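Local coordinates for cellulose 1,4-beta-cellobiosidase (Thermobifida fusca, PDB 4JJJ), which probably cleaves cellobiose units from cellulose chains, this chain being the glycoside hydrolase family 48 catalytic part of a longer secreted enzyme, at residues A[5-10]-A[61-66]; A[56-61]-A[623-628]. The protein carries 1 engineered substitution. All coordinates share one frame; numbering follows the deposited sequence.

In the fold
Both contacts lie on the same side of the chain's centre, in its (α/α)6 fold, their own centres about 8 Å apart, and both use helix 50-67. Along the chain the segments come in the order 5-10, 56-61, 61-66 and 623-628, with Ala61 shared. Contact 1 sets the N-terminal helix 2-14 against the C-terminal part of helix 50-67; contact 2 joins an earlier part of that helix to the last helix, 620-637. The two ends of the chain are thus brought together around one helix. Tyr10 packs against Leu59 and Gln9 NE2 hydrogen-bonds Gln623 OE1 at 2.9 Å, joining the contacts. Contact 2 is the more buried, nearer the glycan pocket and the predicted proton donor Glu51.

Contact 1: A[5-10]-A[61-66]; sequences AFLEQY and AYYGRV
Tyr10 OH lies above the ring of Tyr63, 3.6 Å from Tyr63 CG, while it is hydrogen-bonded to Glu60 OE1, one residue before segment 61-66, and more weakly to Lys14 NZ. This hydroxyl joins two helices of the (α/α)6 fold, 2-14 and 50-67, whose short segments run roughly antiparallel at 136° with their axes 11.2 Å apart. No hydrogen bond links the segments themselves; aromatic and aliphatic packing fills the space between them. The two tyrosines form an offset stack, with planes 14° from parallel and ring centroids 4.5 Å apart. Tyr63 CD1 sits over one face of the Tyr10 ring, toward its rim and 3.4 Å from Tyr10 CZ. The long directions of the two side chains cross at about a right angle, which leaves the hydroxyl of Tyr10 over the root of the Tyr63 ring. With CG anti to the backbone N (chi1 177°), Tyr10 extends across to Tyr63, and the Glu60 bond holds its far end there.

One turn earlier, Phe6 pushes its ring at the backbone of the other helix. Its outermost carbon CZ comes 3.7 Å from Tyr63 N, and Tyr62 CB packs against CE1 and CZ of the same ring. Tyr10 CB, from the same helix as Phe6, sits over one face of the Phe6 ring, toward its rim. Tyr62 then turns its phenol away to helix 620-637, where its OH hydrogen-bonds Glu635. Leu7 closes the more exposed flank: its CD2 methyl reaches both the Tyr63 ring and Val66 CG1. Phe6 and Val66 point past each other, and Val66 CG2 meets the CD2-CE2 side of the ring, 3.8 Å from Phe6 CD2.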
ATOM      1  N   ALA A   5      20.385  19.928  -1.413  1.00  9.58           N
ATOM      2  CA  ALA A   5      20.311  18.518  -0.846  1.00  8.11           C
ATOM      3  C   ALA A   5      19.299  17.716  -1.628  1.00  7.51           C
ATOM      4  O   ALA A   5      19.561  16.512  -1.903  1.00  7.69           O
ATOM      5  CB  ALA A   5      20.028  18.527   0.613  1.00  8.28           C
ATOM      6  N   PHE A   6      18.136  18.324  -1.920  1.00  6.75           N
ATOM      7  CA  PHE A   6      17.151  17.648  -2.777  1.00  6.96           C
ATOM      8  C   PHE A   6      17.834  17.229  -4.086  1.00  7.56           C
ATOM      9  O   PHE A   6      17.720  16.120  -4.538  1.00  6.50           O
ATOM     10  CB  PHE A   6      15.941  18.531  -3.050  1.00  8.26           C
ATOM     11  CG  PHE A   6      15.121  18.008  -4.190  1.00  8.01           C
ATOM     12  CD1 PHE A   6      14.353  16.902  -4.063  1.00  8.08           C
ATOM     13  CD2 PHE A   6      15.185  18.635  -5.414  1.00  8.43           C
ATOM     14  CE1 PHE A   6      13.656  16.369  -5.176  1.00  7.95           C
ATOM     15  CE2 PHE A   6      14.480  18.146  -6.484  1.00  8.27           C
ATOM     16  CZ  PHE A   6      13.743  17.018  -6.398  1.00  7.76           C
ATOM     17  N   LEU A   7      18.483  18.185  -4.738  1.00  7.52           N
ATOM     18  CA  LEU A   7      18.948  17.861  -6.091  1.00  6.82           C
ATOM     19  C   LEU A   7      20.047  16.768  -5.984  1.00  6.06           C
ATOM     20  O   LEU A   7      20.109  15.957  -6.877  1.00  6.91           O
ATOM     21  CB  LEU A   7      19.448  19.142  -6.799  1.00  7.96           C
ATOM     22  CG  LEU A   7      18.386  20.050  -7.331  1.00  8.32           C
ATOM     23  CD1 LEU A   7      19.042  21.460  -7.563  1.00 10.35           C
ATOM     24  CD2 LEU A   7      17.631  19.384  -8.547  1.00  9.65           C
ATOM     25  N   GLU A   8      20.842  16.778  -4.956  1.00  6.21           N
ATOM     26  CA  GLU A   8      21.906  15.767  -4.781  1.00  6.63           C
ATOM     27  C   GLU A   8      21.287  14.371  -4.646  1.00  6.36           C
ATOM     28  O   GLU A   8      21.735  13.413  -5.265  1.00  6.34           O
ATOM     29  CB  GLU A   8      22.782  16.102  -3.610  1.00  7.38           C
ATOM     30  CG  GLU A   8      23.727  15.008  -3.239  1.00  9.50           C
ATOM     31  CD  GLU A   8      24.592  15.386  -2.119  1.00 13.23           C
ATOM     32  OE1 GLU A   8      24.111  15.811  -0.992  1.00 13.45           O
ATOM     33  OE2 GLU A   8      25.850  15.084  -2.395  1.00 17.73           O
ATOM     34  N   GLN A   9      20.319  14.277  -3.746  1.00  6.18           N
ATOM     35  CA  GLN A   9      19.612  13.005  -3.537  1.00  5.93           C
ATOM     36  C   GLN A   9      18.878  12.557  -4.793  1.00  5.51           C
ATOM     37  O   GLN A   9      18.936  11.372  -5.179  1.00  6.30           O
ATOM     38  CB  GLN A   9      18.662  13.214  -2.330  1.00  6.10           C
ATOM     39  CG  GLN A   9      17.836  11.993  -1.935  1.00  6.05           C
ATOM     40  CD  GLN A   9      18.600  10.833  -1.353  1.00  5.89           C
ATOM     41  OE1 GLN A   9      19.847  10.815  -1.233  1.00  6.62           O
ATOM     42  NE2 GLN A   9      17.841   9.805  -0.965  1.00  6.44           N
ATOM     43  N   TYR A  10      18.123  13.467  -5.469  1.00  5.32           N
ATOM     44  CA  TYR A  10      17.480  13.220  -6.721  1.00  5.23           C
ATOM     45  C   TYR A  10      18.478  12.604  -7.701  1.00  5.05           C
ATOM     46  O   TYR A  10      18.205  11.618  -8.382  1.00  5.06           O
ATOM     47  CB  TYR A  10      16.862  14.507  -7.236  1.00  5.12           C
ATOM     48  CG  TYR A  10      16.214  14.392  -8.580  1.00  5.38           C
ATOM     49  CD1 TYR A  10      16.976  14.554  -9.729  1.00  5.30           C
ATOM     50  CD2 TYR A  10      14.872  14.033  -8.744  1.00  5.32           C
ATOM     51  CE1 TYR A  10      16.419  14.397 -10.985  1.00  5.32           C
ATOM     52  CE2 TYR A  10      14.323  13.860  -9.958  1.00  5.31           C
ATOM     53  CZ  TYR A  10      15.044  14.037 -11.139  1.00  5.81           C
ATOM     54  OH  TYR A  10      14.450  13.903 -12.379  1.00  6.16           O
ATOM     55  N   ALA A  61       7.625  15.136  -9.453  1.00  5.60           N
ATOM     56  CA  ALA A  61       6.820  16.359  -9.293  1.00  5.91           C
ATOM     57  C   ALA A  61       7.652  17.417  -8.589  1.00  5.51           C
ATOM     58  O   ALA A  61       7.630  18.631  -8.920  1.00  6.14           O
ATOM     59  CB  ALA A  61       5.518  16.031  -8.521  1.00  6.20           C
ATOM     60  N   TYR A  62       8.392  17.047  -7.550  1.00  5.72           N
ATOM     61  CA  TYR A  62       9.314  17.974  -6.870  1.00  5.85           C
ATOM     62  C   TYR A  62      10.422  18.406  -7.818  1.00  5.70           C
ATOM     63  O   TYR A  62      10.818  19.563  -7.779  1.00  6.67           O
ATOM     64  CB  TYR A  62       9.912  17.404  -5.594  1.00  6.18           C
ATOM     65  CG  TYR A  62       9.135  17.812  -4.342  1.00  7.00           C
ATOM     66  CD1 TYR A  62       8.462  16.879  -3.592  1.00  7.93           C
ATOM     67  CD2 TYR A  62       9.114  19.118  -3.978  1.00  7.56           C
ATOM     68  CE1 TYR A  62       7.759  17.236  -2.457  1.00  8.05           C
ATOM     69  CE2 TYR A  62       8.384  19.508  -2.850  1.00  8.32           C
ATOM     70  CZ  TYR A  62       7.726  18.540  -2.064  1.00  9.15           C
ATOM     71  OH  TYR A  62       6.917  18.847  -0.940  1.00 10.57           O
ATOM     72  N   TYR A  63      10.884  17.559  -8.695  1.00  6.65           N
ATOM     73  CA  TYR A  63      11.797  17.994  -9.720  1.00  6.75           C
ATOM     74  C   TYR A  63      11.197  19.090 -10.586  1.00  7.41           C
ATOM     75  O   TYR A  63      11.869  20.101 -10.879  1.00  6.91           O
ATOM     76  CB  TYR A  63      12.300  16.813 -10.568  1.00  6.57           C
ATOM     77  CG  TYR A  63      13.412  17.234 -11.557  1.00  6.67           C
ATOM     78  CD1 TYR A  63      14.697  17.449 -11.076  1.00  7.53           C
ATOM     79  CD2 TYR A  63      13.099  17.515 -12.853  1.00  7.17           C
ATOM     80  CE1 TYR A  63      15.699  17.827 -11.960  1.00  7.11           C
ATOM     81  CE2 TYR A  63      14.082  17.904 -13.770  1.00  7.48           C
ATOM     82  CZ  TYR A  63      15.356  18.059 -13.288  1.00  7.92           C
ATOM     83  OH  TYR A  63      16.422  18.536 -14.117  1.00  8.70           O
ATOM     84  N   GLY A  64       9.961  18.938 -11.035  1.00  6.91           N
ATOM     85  CA  GLY A  64       9.250  20.039 -11.677  1.00  7.79           C
ATOM     86  C   GLY A  64       9.147  21.296 -10.916  1.00  9.25           C
ATOM     87  O   GLY A  64       9.306  22.383 -11.450  1.00 10.12           O
ATOM     88  N   ARG A  65       8.884  21.204  -9.628  1.00  8.15           N
ATOM     89  CA  ARG A  65       8.816  22.382  -8.773  1.00  8.47           C
ATOM     90  C   ARG A  65      10.110  23.144  -8.782  1.00  8.68           C
ATOM     91  O   ARG A  65      10.143  24.372  -8.956  1.00  8.75           O
ATOM     92  CB  ARG A  65       8.464  22.049  -7.325  1.00  9.84           C
ATOM     93  CG  ARG A  65       8.389  23.252  -6.405  1.00 11.35           C
ATOM     94  CD  ARG A  65       8.122  22.956  -4.927  1.00 10.60           C
ATOM     95  NE  ARG A  65       7.892  24.248  -4.281  1.00 13.99           N
ATOM     96  CZ  ARG A  65       8.831  25.093  -3.933  1.00 14.51           C
ATOM     97  NH1 ARG A  65      10.140  24.788  -3.859  1.00 15.68           N
ATOM     98  NH2 ARG A  65       8.420  26.291  -3.551  1.00 17.97           N
ATOM     99  N   VAL A  66      11.181  22.396  -8.657  1.00  7.78           N
ATOM    100  CA  VAL A  66      12.471  22.982  -8.420  1.00  9.80           C
ATOM    101  C   VAL A  66      13.030  23.529  -9.768  1.00  9.73           C
ATOM    102  O   VAL A  66      13.718  24.589  -9.775  1.00 12.95           O
ATOM    103  CB  VAL A  66      13.462  21.950  -7.782  1.00 10.54           C
ATOM    104  CG1 VAL A  66      14.883  22.435  -7.854  1.00 13.88           C
ATOM    105  CG2 VAL A  66      13.081  21.711  -6.302  1.00  9.96           C
TER

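Contact 2: A[56-61]-A[623-628]; sequences YLWLEA and QVEIAT
Thr628 places its CG2 methyl over the pyrrole part of the Trp58 indole, a CH-pi contact 3.9 Å from the centroid of the five-membered ring and only 8° off its normal. Farther along the indole, Glu625 OE1 comes 3.7 Å from Trp58 CZ3, the carboxylate and ring planes standing 87° apart. Beside them Val624 CG1 packs 3.9 Å from Leu59 CB, and Leu59 CD1 meets Ala627 CB at 3.7 Å. Helices 50-67 and 620-637 of the (α/α)6 fold thus run side by side, their short segments roughly parallel, at 27°, with axes 9.4 Å apart.

Behind this layer, Thr628 OG1 donates to Glu625 O at 2.8 Å, and the same chi1 sets CG2 anti to the carbonyl carbon, aimed at the indole. Lys507 of helix 499-516 forms a salt bridge with Glu625 OE1 and a hydrogen bond with Thr628 OG1, while Glu625 OE2 is held by Tyr55 OH and by Trp420 NE1. An alanine in place of Trp58 would probably leave a gap beneath the Thr628 methyl and strip Glu625 OE1 of its aromatic neighbour. The chemistry implies a buried carboxylate matched by an ammonium, a phenol and an indole N-H, the last belonging to a tryptophan that lines the glycan pocket.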
ATOM      1  N   TYR A  56       7.782   7.512  -7.382  1.00  4.80           N
ATOM      2  CA  TYR A  56       8.488   7.964  -8.578  1.00  5.31           C
ATOM      3  C   TYR A  56       7.807   9.218  -9.093  1.00  5.22           C
ATOM      4  O   TYR A  56       8.444  10.235  -9.369  1.00  5.31           O
ATOM      5  CB  TYR A  56       8.513   6.850  -9.591  1.00  5.73           C
ATOM      6  CG  TYR A  56       9.191   7.087 -10.933  1.00  4.98           C
ATOM      7  CD1 TYR A  56      10.088   8.133 -11.167  1.00  5.34           C
ATOM      8  CD2 TYR A  56       8.867   6.218 -12.008  1.00  5.29           C
ATOM      9  CE1 TYR A  56      10.664   8.297 -12.455  1.00  5.21           C
ATOM     10  CE2 TYR A  56       9.415   6.379 -13.274  1.00  5.14           C
ATOM     11  CZ  TYR A  56      10.257   7.454 -13.438  1.00  5.50           C
ATOM     12  OH  TYR A  56      10.721   7.657 -14.773  1.00  6.60           O
ATOM     13  N   LEU A  57       6.491   9.214  -9.102  1.00  5.16           N
ATOM     14  CA  LEU A  57       5.704  10.431  -9.464  1.00  5.32           C
ATOM     15  C   LEU A  57       6.113  11.538  -8.530  1.00  5.33           C
ATOM     16  O   LEU A  57       6.353  12.702  -8.940  1.00  5.75           O
ATOM     17  CB  LEU A  57       4.242  10.214  -9.398  1.00  5.87           C
ATOM     18  CG  LEU A  57       3.688   9.184 -10.350  1.00  6.02           C
ATOM     19  CD1 LEU A  57       2.210   8.991 -10.090  1.00  6.53           C
ATOM     20  CD2 LEU A  57       3.911   9.581 -11.840  1.00  6.68           C
ATOM     21  N   TRP A  58       6.094  11.270  -7.197  1.00  5.09           N
ATOM     22  CA  TRP A  58       6.364  12.291  -6.212  1.00  5.22           C
ATOM     23  C   TRP A  58       7.729  12.950  -6.435  1.00  5.26           C
ATOM     24  O   TRP A  58       7.900  14.203  -6.374  1.00  5.49           O
ATOM     25  CB  TRP A  58       6.280  11.751  -4.788  1.00  5.39           C
ATOM     26  CG  TRP A  58       5.924  12.682  -3.725  1.00  6.05           C
ATOM     27  CD1 TRP A  58       5.809  14.064  -3.729  1.00  6.23           C
ATOM     28  CD2 TRP A  58       5.529  12.262  -2.396  1.00  7.22           C
ATOM     29  NE1 TRP A  58       5.388  14.508  -2.502  1.00  7.83           N
ATOM     30  CE2 TRP A  58       5.232  13.420  -1.652  1.00  7.88           C
ATOM     31  CE3 TRP A  58       5.463  10.989  -1.781  1.00  7.41           C
ATOM     32  CZ2 TRP A  58       4.823  13.378  -0.307  1.00  8.61           C
ATOM     33  CZ3 TRP A  58       5.042  10.933  -0.422  1.00  8.10           C
ATOM     34  CH2 TRP A  58       4.704  12.119   0.285  1.00  8.55           C
ATOM     35  N   LEU A  59       8.764  12.116  -6.752  1.00  4.73           N
ATOM     36  CA  LEU A  59      10.079  12.636  -6.958  1.00  5.51           C
ATOM     37  C   LEU A  59      10.127  13.547  -8.176  1.00  5.58           C
ATOM     38  O   LEU A  59      10.740  14.632  -8.105  1.00  6.16           O
ATOM     39  CB  LEU A  59      11.002  11.465  -7.210  1.00  6.66           C
ATOM     40  CG  LEU A  59      12.517  11.772  -7.360  1.00  6.62           C
ATOM     41  CD1 LEU A  59      13.135  12.139  -6.034  1.00  7.01           C
ATOM     42  CD2 LEU A  59      13.225  10.595  -7.982  1.00  7.63           C
ATOM     43  N   GLU A  60       9.505  13.120  -9.265  1.00  5.59           N
ATOM     44  CA  GLU A  60       9.497  13.967 -10.452  1.00  5.86           C
ATOM     45  C   GLU A  60       8.636  15.182 -10.330  1.00  5.98           C
ATOM     46  O   GLU A  60       8.938  16.183 -10.983  1.00  7.28           O
ATOM     47  CB  GLU A  60       9.151  13.109 -11.709  1.00  6.06           C
ATOM     48  CG  GLU A  60      10.121  11.968 -11.989  1.00  6.68           C
ATOM     49  CD  GLU A  60      11.522  12.322 -12.330  1.00  7.16           C
ATOM     50  OE1 GLU A  60      11.983  13.472 -12.013  1.00  6.32           O
ATOM     51  OE2 GLU A  60      12.184  11.398 -12.852  1.00  7.57           O
ATOM     52  N   ALA A  61       7.625  15.136  -9.453  1.00  5.60           N
ATOM     53  CA  ALA A  61       6.820  16.359  -9.293  1.00  5.91           C
ATOM     54  C   ALA A  61       7.652  17.417  -8.589  1.00  5.51           C
ATOM     55  O   ALA A  61       7.630  18.631  -8.920  1.00  6.14           O
ATOM     56  CB  ALA A  61       5.518  16.031  -8.521  1.00  6.20           C
ATOM     57  N   GLN A 623      14.144   6.491  -0.157  1.00  4.60           N
ATOM     58  CA  GLN A 623      15.068   7.459  -0.730  1.00  4.92           C
ATOM     59  C   GLN A 623      14.317   8.629  -1.318  1.00  5.46           C
ATOM     60  O   GLN A 623      14.769   9.776  -1.214  1.00  5.42           O
ATOM     61  CB  GLN A 623      15.992   6.786  -1.750  1.00  4.96           C
ATOM     62  CG  GLN A 623      16.845   5.635  -1.154  1.00  5.01           C
ATOM     63  CD  GLN A 623      17.708   6.134   0.008  1.00  5.63           C
ATOM     64  OE1 GLN A 623      18.472   7.108  -0.138  1.00  6.71           O
ATOM     65  NE2 GLN A 623      17.604   5.525   1.151  1.00  6.56           N
ATOM     66  N   VAL A 624      13.173   8.381  -1.958  1.00  4.90           N
ATOM     67  CA  VAL A 624      12.302   9.483  -2.439  1.00  4.79           C
ATOM     68  C   VAL A 624      11.762  10.252  -1.259  1.00  4.49           C
ATOM     69  O   VAL A 624      11.770  11.475  -1.218  1.00  4.79           O
ATOM     70  CB  VAL A 624      11.200   8.933  -3.355  1.00  4.42           C
ATOM     71  CG1 VAL A 624      10.232  10.038  -3.656  1.00  4.84           C
ATOM     72  CG2 VAL A 624      11.748   8.318  -4.629  1.00  4.55           C
ATOM     73  N   GLU A 625      11.325   9.569  -0.198  1.00  5.24           N
ATOM     74  CA  GLU A 625      10.756  10.221   0.979  1.00  5.53           C
ATOM     75  C   GLU A 625      11.731  11.258   1.478  1.00  5.39           C
ATOM     76  O   GLU A 625      11.424  12.421   1.727  1.00  5.05           O
ATOM     77  CB  GLU A 625      10.414   9.170   2.070  1.00  6.58           C
ATOM     78  CG  GLU A 625       9.470   9.706   3.082  1.00  7.94           C
ATOM     79  CD  GLU A 625       8.030   9.363   2.775  1.00  7.67           C
ATOM     80  OE1 GLU A 625       7.254  10.247   2.452  1.00  9.04           O
ATOM     81  OE2 GLU A 625       7.620   8.174   2.789  1.00  7.35           O
ATOM     82  N   ILE A 626      13.014  10.855   1.547  1.00  5.20           N
ATOM     83  CA  ILE A 626      14.073  11.765   1.955  1.00  5.12           C
ATOM     84  C   ILE A 626      14.181  13.005   1.005  1.00  5.81           C
ATOM     85  O   ILE A 626      14.293  14.145   1.473  1.00  6.38           O
ATOM     86  CB  ILE A 626      15.448  11.042   2.097  1.00  5.58           C
ATOM     87  CG1 ILE A 626      15.388   9.960   3.173  1.00  5.37           C
ATOM     88  CG2 ILE A 626      16.520  12.039   2.394  1.00  5.70           C
ATOM     89  CD1 ILE A 626      16.578   8.983   3.024  1.00  5.55           C
ATOM     90  N   ALA A 627      14.330  12.723  -0.277  1.00  5.76           N
ATOM     91  CA  ALA A 627      14.382  13.807  -1.265  1.00  5.51           C
ATOM     92  C   ALA A 627      13.230  14.768  -1.048  1.00  5.50           C
ATOM     93  O   ALA A 627      13.422  15.949  -1.093  1.00  5.10           O
ATOM     94  CB  ALA A 627      14.331  13.273  -2.667  1.00  5.67           C
ATOM     95  N   THR A 628      12.015  14.251  -0.900  1.00  5.40           N
ATOM     96  CA  THR A 628      10.807  15.116  -0.739  1.00  5.23           C
ATOM     97  C   THR A 628      10.897  15.894   0.579  1.00  5.60           C
ATOM     98  O   THR A 628      10.381  17.025   0.612  1.00  6.56           O
ATOM     99  CB  THR A 628       9.509  14.360  -0.861  1.00  5.36           C
ATOM    100  OG1 THR A 628       9.250  13.509   0.311  1.00  5.69           O
ATOM    101  CG2 THR A 628       9.462  13.631  -2.169  1.00  6.44           C
TER